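Local coordinates for protein antistasin (Haementeria officinalis, PDB 1SKZ) that inhibits blood coagulation factor Xa tightly, as a secreted, disulfide-rich leech anticoagulant of the antistasin family of serine protease inhibitors, at residues C28-Q42 with Y46-M58. Sequence-based numbering, arbitrary orientation.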
loop_
_atom_site.group_PDB
_atom_site.type_symbol
_atom_site.label_atom_id
_atom_site.label_comp_id
_atom_site.label_asym_id
_atom_site.label_seq_id
_atom_site.Cartn_x
_atom_site.Cartn_y
_atom_site.Cartn_z
ATOM N N CYS A 28 -1.201 13.082 2.637
ATOM C CA CYS A 28 -0.934 11.671 2.888
ATOM C C CYS A 28 -0.326 11.559 4.243
ATOM O O CYS A 28 0.320 12.500 4.692
ATOM C CB CYS A 28 0.063 11.124 1.855
ATOM S SG CYS A 28 -0.639 10.967 0.193
ATOM N N SER A 29 -0.394 10.371 4.829
ATOM C CA SER A 29 0.165 10.157 6.160
ATOM C C SER A 29 1.674 9.953 6.126
ATOM O O SER A 29 2.374 10.167 7.134
ATOM C CB SER A 29 -0.489 8.949 6.818
ATOM O OG SER A 29 -1.876 9.151 6.893
ATOM N N GLY A 30 2.170 9.478 4.988
ATOM C CA GLY A 30 3.557 9.057 4.946
ATOM C C GLY A 30 3.774 7.579 5.278
ATOM O O GLY A 30 2.912 6.894 5.865
ATOM N N VAL A 31 4.932 7.090 4.848
ATOM C CA VAL A 31 5.333 5.701 5.010
ATOM C C VAL A 31 5.763 5.489 6.476
ATOM O O VAL A 31 6.500 6.298 7.033
ATOM C CB VAL A 31 6.504 5.396 4.031
ATOM C CG1 VAL A 31 7.031 3.986 4.222
ATOM C CG2 VAL A 31 6.037 5.625 2.603
ATOM N N ARG A 32 5.228 4.465 7.134
ATOM C CA ARG A 32 5.519 4.319 8.560
ATOM C C ARG A 32 6.713 3.400 8.706
ATOM O O ARG A 32 6.708 2.526 9.550
ATOM C CB ARG A 32 4.337 3.719 9.353
ATOM C CG ARG A 32 3.057 4.532 9.401
ATOM C CD ARG A 32 2.356 4.372 8.070
ATOM N NE ARG A 32 0.894 4.495 8.075
ATOM C CZ ARG A 32 0.215 5.621 8.300
ATOM N NH1 ARG A 32 0.753 6.607 9.035
ATOM N NH2 ARG A 32 -1.071 5.671 7.976
ATOM N N CYS A 33 7.696 3.529 7.819
ATOM C CA CYS A 33 8.889 2.706 7.880
ATOM C C CYS A 33 10.043 3.411 7.180
ATOM O O CYS A 33 9.854 4.430 6.481
ATOM C CB CYS A 33 8.641 1.370 7.199
ATOM S SG CYS A 33 8.650 1.474 5.370
ATOM N N ARG A 34 11.191 2.739 7.228
ATOM C CA ARG A 34 12.430 3.189 6.614
ATOM C C ARG A 34 13.036 2.076 5.757
ATOM O O ARG A 34 14.251 2.029 5.564
ATOM C CB ARG A 34 13.447 3.588 7.702
ATOM C CG ARG A 34 13.043 4.794 8.541
ATOM C CD ARG A 34 14.117 5.078 9.570
ATOM N NE ARG A 34 13.610 5.788 10.747
ATOM C CZ ARG A 34 14.382 6.269 11.723
ATOM N NH1 ARG A 34 15.709 6.205 11.624
ATOM N NH2 ARG A 34 13.826 6.865 12.769
ATOM N N VAL A 35 12.186 1.213 5.221
ATOM C CA VAL A 35 12.611 0.211 4.248
ATOM C C VAL A 35 13.247 0.879 3.008
ATOM O O VAL A 35 12.732 1.891 2.511
ATOM C CB VAL A 35 11.389 -0.675 3.826
ATOM C CG1 VAL A 35 11.730 -1.595 2.658
ATOM C CG2 VAL A 35 10.942 -1.509 5.027
ATOM N N HIS A 36 14.416 0.365 2.600
ATOM C CA HIS A 36 14.928 0.534 1.227
ATOM C C HIS A 36 14.179 -0.248 0.122
ATOM O O HIS A 36 14.241 -1.472 0.029
ATOM C CB HIS A 36 16.416 0.159 1.164
ATOM C CG HIS A 36 17.059 0.493 -0.149
ATOM N ND1 HIS A 36 17.239 1.796 -0.574
ATOM C CD2 HIS A 36 17.389 -0.290 -1.204
ATOM C CE1 HIS A 36 17.646 1.796 -1.831
ATOM N NE2 HIS A 36 17.737 0.549 -2.240
ATOM N N CYS A 37 13.497 0.478 -0.748
ATOM C CA CYS A 37 12.835 -0.112 -1.904
ATOM C C CYS A 37 13.525 0.357 -3.192
ATOM O O CYS A 37 13.465 1.546 -3.544
ATOM C CB CYS A 37 11.388 0.314 -1.933
ATOM S SG CYS A 37 10.382 -0.351 -0.559
ATOM N N PRO A 38 14.241 -0.559 -3.869
ATOM C CA PRO A 38 14.962 -0.278 -5.119
ATOM C C PRO A 38 14.144 0.430 -6.179
ATOM O O PRO A 38 14.681 1.251 -6.902
ATOM C CB PRO A 38 15.409 -1.655 -5.607
ATOM C CG PRO A 38 15.335 -2.551 -4.440
ATOM C CD PRO A 38 14.348 -1.979 -3.469
ATOM N N HIS A 39 12.859 0.120 -6.288
ATOM C CA HIS A 39 11.989 0.867 -7.187
ATOM C C HIS A 39 11.023 1.815 -6.511
ATOM O O HIS A 39 10.033 2.204 -7.111
ATOM C CB HIS A 39 11.183 -0.070 -8.089
ATOM C CG HIS A 39 12.026 -1.025 -8.865
ATOM N ND1 HIS A 39 12.964 -0.605 -9.783
ATOM C CD2 HIS A 39 12.098 -2.375 -8.838
ATOM C CE1 HIS A 39 13.574 -1.659 -10.295
ATOM N NE2 HIS A 39 13.068 -2.742 -9.738
ATOM N N GLY A 40 11.275 2.177 -5.266
ATOM C CA GLY A 40 10.314 2.997 -4.544
ATOM C C GLY A 40 9.130 2.257 -3.908
ATOM O O GLY A 40 8.927 1.076 -4.096
ATOM N N PHE A 41 8.313 3.011 -3.198
ATOM C CA PHE A 41 7.123 2.524 -2.510
ATOM C C PHE A 41 5.920 2.492 -3.420
ATOM O O PHE A 41 5.778 3.319 -4.299
ATOM C CB PHE A 41 6.801 3.438 -1.319
ATOM C CG PHE A 41 7.814 3.371 -0.208
ATOM C CD1 PHE A 41 8.033 2.176 0.493
ATOM C CD2 PHE A 41 8.560 4.498 0.143
ATOM C CE1 PHE A 41 8.963 2.088 1.507
ATOM C CE2 PHE A 41 9.514 4.413 1.182
ATOM C CZ PHE A 41 9.706 3.176 1.866
ATOM N N GLN A 42 5.078 1.489 -3.233
ATOM C CA GLN A 42 3.768 1.424 -3.861
ATOM C C GLN A 42 2.891 2.548 -3.379
ATOM O O GLN A 42 3.135 3.129 -2.327
ATOM C CB GLN A 42 3.102 0.070 -3.570
ATOM C CG GLN A 42 3.938 -1.039 -4.158
ATOM C CD GLN A 42 3.196 -2.342 -4.307
ATOM O OE1 GLN A 42 1.978 -2.369 -4.544
ATOM N NE2 GLN A 42 3.927 -3.451 -4.141
ATOM N N TYR A 46 -5.367 6.380 -4.837
ATOM C CA TYR A 46 -5.622 7.804 -4.586
ATOM C C TYR A 46 -4.369 8.618 -4.336
ATOM O O TYR A 46 -4.474 9.793 -4.053
ATOM C CB TYR A 46 -6.621 7.991 -3.444
ATOM C CG TYR A 46 -8.062 7.667 -3.876
ATOM C CD1 TYR A 46 -8.769 8.542 -4.721
ATOM C CD2 TYR A 46 -8.668 6.445 -3.524
ATOM C CE1 TYR A 46 -10.022 8.211 -5.217
ATOM C CE2 TYR A 46 -9.939 6.105 -4.019
ATOM C CZ TYR A 46 -10.606 6.998 -4.877
ATOM O OH TYR A 46 -11.841 6.670 -5.413
ATOM N N GLY A 47 -3.192 7.988 -4.402
ATOM C CA GLY A 47 -1.940 8.719 -4.521
ATOM C C GLY A 47 -0.985 8.804 -3.342
ATOM O O GLY A 47 0.004 9.548 -3.399
ATOM N N CYS A 48 -1.229 8.014 -2.295
ATOM C CA CYS A 48 -0.327 7.946 -1.137
ATOM C C CYS A 48 0.582 6.698 -1.071
ATOM O O CYS A 48 0.124 5.562 -1.228
ATOM C CB CYS A 48 -1.144 8.043 0.169
ATOM S SG CYS A 48 -2.109 9.576 0.320
ATOM N N GLU A 49 1.871 6.936 -0.827
ATOM C CA GLU A 49 2.857 5.872 -0.557
ATOM C C GLU A 49 2.563 5.079 0.724
ATOM O O GLU A 49 2.074 5.629 1.729
ATOM C CB GLU A 49 4.284 6.457 -0.471
ATOM C CG GLU A 49 4.870 6.767 -1.832
ATOM C CD GLU A 49 6.293 7.283 -1.791
ATOM O OE1 GLU A 49 6.675 7.835 -0.759
ATOM O OE2 GLU A 49 7.025 7.149 -2.807
ATOM N N PHE A 50 2.864 3.792 0.676
ATOM C CA PHE A 50 2.798 2.976 1.859
ATOM C C PHE A 50 3.986 2.054 1.801
ATOM O O PHE A 50 4.599 1.905 0.728
ATOM C CB PHE A 50 1.481 2.202 1.898
ATOM C CG PHE A 50 0.308 3.086 2.079
ATOM C CD1 PHE A 50 0.155 3.807 3.272
ATOM C CD2 PHE A 50 -0.530 3.383 0.991
ATOM C CE1 PHE A 50 -0.801 4.836 3.377
ATOM C CE2 PHE A 50 -1.492 4.388 1.074
ATOM C CZ PHE A 50 -1.635 5.123 2.265
ATOM N N CYS A 51 4.274 1.404 2.940
ATOM C CA CYS A 51 5.516 0.642 3.098
ATOM C C CYS A 51 5.449 -0.756 2.479
ATOM O O CYS A 51 5.515 -1.780 3.181
ATOM C CB CYS A 51 5.902 0.528 4.586
ATOM S SG CYS A 51 7.568 -0.154 4.789
ATOM N N LYS A 52 5.389 -0.799 1.157
ATOM C CA LYS A 52 5.545 -2.035 0.397
ATOM C C LYS A 52 6.339 -1.601 -0.842
ATOM O O LYS A 52 5.946 -0.623 -1.500
ATOM C CB LYS A 52 4.156 -2.564 -0.039
ATOM C CG LYS A 52 4.198 -3.913 -0.813
ATOM C CD LYS A 52 2.799 -4.504 -1.086
ATOM C CE LYS A 52 2.861 -6.033 -1.152
ATOM N NZ LYS A 52 2.874 -6.597 0.305
ATOM N N CYS A 53 7.359 -2.365 -1.231
ATOM C CA CYS A 53 8.144 -2.040 -2.430
ATOM C C CYS A 53 7.453 -2.387 -3.757
ATOM O O CYS A 53 6.726 -3.380 -3.855
ATOM C CB CYS A 53 9.494 -2.730 -2.366
ATOM S SG CYS A 53 10.442 -2.368 -0.858
ATOM N N ARG A 54 7.540 -1.456 -4.711
ATOM C CA ARG A 54 7.140 -1.684 -6.098
ATOM C C ARG A 54 7.924 -2.842 -6.677
ATOM O O ARG A 54 9.139 -2.940 -6.476
ATOM C CB ARG A 54 7.478 -0.454 -6.952
ATOM C CG ARG A 54 6.500 0.677 -6.875
ATOM C CD ARG A 54 6.847 1.701 -7.926
ATOM N NE ARG A 54 6.332 2.978 -7.476
ATOM C CZ ARG A 54 5.132 3.442 -7.816
ATOM N NH1 ARG A 54 4.514 2.905 -8.871
ATOM N NH2 ARG A 54 4.641 4.538 -7.224
ATOM N N LEU A 55 7.285 -3.597 -7.555
ATOM C CA LEU A 55 7.991 -4.679 -8.214
ATOM C C LEU A 55 8.756 -4.206 -9.465
ATOM O O LEU A 55 9.832 -4.704 -9.738
ATOM C CB LEU A 55 7.009 -5.832 -8.527
ATOM C CG LEU A 55 6.259 -6.587 -7.386
ATOM C CD1 LEU A 55 7.180 -6.949 -6.250
ATOM C CD2 LEU A 55 5.135 -5.711 -6.835
ATOM N N GLU A 56 8.336 -3.100 -10.070
ATOM C CA GLU A 56 9.018 -2.539 -11.242
ATOM C C GLU A 56 9.033 -1.008 -11.133
ATOM O O GLU A 56 8.349 -0.448 -10.277
ATOM C CB GLU A 56 8.298 -2.949 -12.525
ATOM C CG GLU A 56 7.972 -4.449 -12.646
ATOM C CD GLU A 56 9.166 -5.309 -13.065
ATOM O OE1 GLU A 56 9.759 -5.027 -14.127
ATOM O OE2 GLU A 56 9.461 -6.325 -12.383
ATOM N N PRO A 57 9.899 -0.315 -11.905
ATOM C CA PRO A 57 9.919 1.157 -11.749
ATOM C C PRO A 57 8.663 1.886 -12.296
ATOM O O PRO A 57 7.906 1.321 -13.094
ATOM C CB PRO A 57 11.216 1.585 -12.473
ATOM C CG PRO A 57 11.568 0.445 -13.400
ATOM C CD PRO A 57 11.030 -0.807 -12.722
ATOM N N MET A 58 8.330 3.021 -11.691
ATOM C CA MET A 58 7.322 3.917 -12.243
ATOM C C MET A 58 7.985 4.657 -13.394
ATOM O O MET A 58 9.192 4.927 -13.332
ATOM C CB MET A 58 6.854 4.940 -11.196
ATOM C CG MET A 58 5.611 5.727 -11.584
ATOM S SD MET A 58 5.365 7.049 -10.411
ATOM C CE MET A 58 4.233 8.277 -11.341
HETATM O O HOH W 1 2.084 8.436 2.403
HETATM O O HOH W 2 2.957 2.495 5.583
HETATM O O HOH W 3 11.338 -1.935 -4.965
HETATM O O HOH W 4 9.767 3.827 -9.320
HETATM O O HOH W 5 9.002 5.785 -3.320
HETATM O O HOH W 6 6.249 5.719 -5.048
#
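Phe41 and Cys53 face each other as an antiparallel non-hydrogen-bonded pair, flanked by backbone bonds from Gln42 N to Lys52 O (2.9 Å) and from Arg54 N to Gly40 O; Phe50 N reaches Gln42 O on the far side of the corner at Cys51, the centre of an inverse gamma turn. Three disulfides, Cys28–Cys48, Cys33–Cys51 and Cys37–Cys53, tie the loop 28–40 to 48–53. The last two bracket the reactive bond Arg34–Val35, a pinning that probably holds it in shape for factor Xa. Val35 lays CG2 on Cys51 SG (3.6 Å) and CG1 near Cys53 SG, while Arg34 points away. Val31 splits its two methyls between Cys51 and Glu49: CG1, anti to the backbone N (chi1 176°), meets Cys51 CB and lies above one face of the Phe41 ring, offset toward its rim, and CG2 meets Glu49 CB at 3.6 Å. The Glu49 carboxylate stands 77° from the Phe41 ring plane, and two waters join its OE2 to Phe41 N and O. Gln42 runs alongside Lys52, its extended chain bringing NE2 to Cys53 O (2.8 Å, 171° at the hydrogen); the acceptor lies in the amide plane, but the donor sits above the carbonyl plane. At the far end Pro57 CD makes a CH-pi contact with one face of the His39 ring, 3.8 Å from its centroid. In the dimer, Phe50 stacks on Phe50 of the second subunit and Lys52 NZ hydrogen-bonds to Arg43 O of that subunit; within the chain, strand 41–43 lies against strand 49–50 and, beyond the corner, Cys53, inside the first antistasin-like repeat, and Cys28 packs on the loop at Asn20.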